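Local coordinates for protein DNA endonuclease I-CeuI (Chlamydomonas eugametos, PDB 2EX5) that recognises a long degenerate DNA site as a LAGLIDADG homodimer and makes a staggered, magnesium-dependent cut that drives homing of its intron, at residues I34-R37 / K38-I42. The protein carries 1 engineered substitution. Sequence-based numbering, arbitrary orientation.
Sequences IDLR and KLFQI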
loop_
_atom_site.group_PDB
_atom_site.type_symbol
_atom_site.label_atom_id
_atom_site.label_comp_id
_atom_site.label_asym_id
_atom_site.label_seq_id
_atom_site.Cartn_x
_atom_site.Cartn_y
_atom_site.Cartn_z
ATOM N N ILE C 34 16.709 -18.639 5.472
ATOM C CA ILE C 34 17.721 -19.066 4.526
ATOM C C ILE C 34 17.102 -19.683 3.321
ATOM O O ILE C 34 17.459 -19.364 2.223
ATOM C CB ILE C 34 18.642 -20.184 5.156
ATOM C CG1 ILE C 34 19.715 -19.584 6.070
ATOM C CG2 ILE C 34 19.408 -21.081 4.014
ATOM C CD1 ILE C 34 20.291 -20.688 7.144
ATOM N N ASP C 35 16.140 -20.559 3.523
ATOM C CA ASP C 35 15.408 -21.159 2.392
ATOM C C ASP C 35 14.653 -20.130 1.530
ATOM O O ASP C 35 14.633 -20.189 0.303
ATOM C CB ASP C 35 14.406 -22.206 2.941
ATOM C CG ASP C 35 15.082 -23.467 3.489
ATOM O OD1 ASP C 35 16.304 -23.760 3.212
ATOM O OD2 ASP C 35 14.353 -24.171 4.214
ATOM N N LEU C 36 14.031 -19.162 2.186
ATOM C CA LEU C 36 13.298 -18.112 1.436
ATOM C C LEU C 36 14.289 -17.230 0.739
ATOM O O LEU C 36 14.087 -16.878 -0.431
ATOM C CB LEU C 36 12.371 -17.263 2.364
ATOM C CG LEU C 36 11.226 -18.117 2.942
ATOM C CD1 LEU C 36 10.801 -17.476 4.281
ATOM C CD2 LEU C 36 10.041 -18.350 1.986
ATOM N N ARG C 37 15.362 -16.852 1.448
ATOM C CA ARG C 37 16.383 -16.056 0.774
ATOM C C ARG C 37 16.799 -16.744 -0.483
ATOM O O ARG C 37 16.892 -16.130 -1.533
ATOM C CB ARG C 37 17.597 -15.795 1.639
ATOM C CG ARG C 37 17.437 -14.498 2.371
ATOM C CD ARG C 37 18.727 -13.895 3.012
ATOM N NE ARG C 37 19.743 -14.867 3.402
ATOM C CZ ARG C 37 19.800 -15.540 4.559
ATOM N NH1 ARG C 37 18.857 -15.446 5.513
ATOM N NH2 ARG C 37 20.819 -16.359 4.753
ATOM N N LYS C 38 17.080 -18.035 -0.405
ATOM C CA LYS C 38 17.611 -18.702 -1.612
ATOM C C LYS C 38 16.504 -18.955 -2.682
ATOM O O LYS C 38 16.733 -18.669 -3.881
ATOM C CB LYS C 38 18.391 -19.992 -1.241
ATOM C CG LYS C 38 18.974 -20.834 -2.480
ATOM C CD LYS C 38 19.476 -22.185 -1.979
ATOM C CE LYS C 38 20.620 -22.695 -2.862
ATOM N NZ LYS C 38 20.855 -24.131 -2.521
ATOM N N LEU C 39 15.340 -19.486 -2.272
ATOM C CA LEU C 39 14.173 -19.597 -3.221
ATOM C C LEU C 39 13.878 -18.310 -4.062
ATOM O O LEU C 39 13.674 -18.362 -5.277
ATOM C CB LEU C 39 12.892 -20.000 -2.452
ATOM C CG LEU C 39 11.662 -20.226 -3.375
ATOM C CD1 LEU C 39 11.840 -21.263 -4.498
ATOM C CD2 LEU C 39 10.515 -20.677 -2.494
ATOM N N PHE C 40 13.902 -17.155 -3.394
ATOM C CA PHE C 40 13.630 -15.870 -4.067
ATOM C C PHE C 40 14.864 -14.993 -4.413
ATOM O O PHE C 40 14.720 -13.889 -4.965
ATOM C CB PHE C 40 12.538 -15.084 -3.283
ATOM C CG PHE C 40 11.186 -15.829 -3.180
ATOM C CD1 PHE C 40 10.467 -16.124 -4.313
ATOM C CD2 PHE C 40 10.656 -16.185 -1.956
ATOM C CE1 PHE C 40 9.271 -16.779 -4.234
ATOM C CE2 PHE C 40 9.466 -16.843 -1.857
ATOM C CZ PHE C 40 8.782 -17.154 -3.012
ATOM N N GLN C 41 16.079 -15.458 -4.103
ATOM C CA GLN C 41 17.303 -14.660 -4.390
ATOM C C GLN C 41 17.232 -13.225 -3.843
ATOM O O GLN C 41 17.308 -12.241 -4.590
ATOM C CB GLN C 41 17.613 -14.596 -5.897
ATOM C CG GLN C 41 17.447 -15.855 -6.720
ATOM C CD GLN C 41 17.185 -15.531 -8.241
ATOM O OE1 GLN C 41 17.731 -14.538 -8.803
ATOM N NE2 GLN C 41 16.358 -16.397 -8.914
ATOM N N ILE C 42 17.165 -13.138 -2.524
ATOM C CA ILE C 42 16.826 -11.958 -1.777
ATOM C C ILE C 42 18.103 -11.542 -1.099
ATOM O O ILE C 42 18.692 -12.360 -0.466
ATOM C CB ILE C 42 15.762 -12.322 -0.663
ATOM C CG1 ILE C 42 14.397 -12.558 -1.291
ATOM C CG2 ILE C 42 15.677 -11.264 0.381
ATOM C CD1 ILE C 42 13.393 -13.054 -0.312
#
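R37 and I42 meet where helix 29-40 ends, their side chains crossing at about a right angle, with R37 CG 4.1 Å from I42 CB. The R37 chain then bends at chi3 (-28°), which folds its guanidinium back along the helix until I34 CA sits 3.7 Å above one face of the group, offset toward its rim. A hydrogen bond to the hydroxyl of Y98, on helix 94-104, holds NH1 there.

Next to this crossing the backbone closes in a Schellman motif. The evidence is the positive phi of Q41 (52°), a weak bond from Q41 N to K38 O, and I42 N bonded to R37 O at 3.2 Å; this last donor lies in the carbonyl plane, on a lone pair. The preceding turn is regular: K38 N, L39 N and F40 N give i to i-4 hydrogen bonds to I34 O, D35 O and L36 O, that from L39 N to D35 O being 2.8 Å long with an N-H...O angle of 164°.

One turn apart, L36 and F40 lie side by side and point the same way, both with CG anti to the carbonyl carbon. L36 CD2 approaches F40 CE2 only loosely, at 4.2 Å, while L39 CG stands 4.1 Å above the centre of one face of the F40 ring. I42 CD1 lies 3.9 Å from L36 O, a carbonyl already bonded to F40 N.

D35 forms a salt bridge with K31. L36 and L39 pack on helix 10-26, at L16 and I19 respectively, whereas L36 on L101, F40 on V94 and I42 on V94 and Y98 meet helix 94-104, and the end of surface helix 29-40 thus packs against both helices.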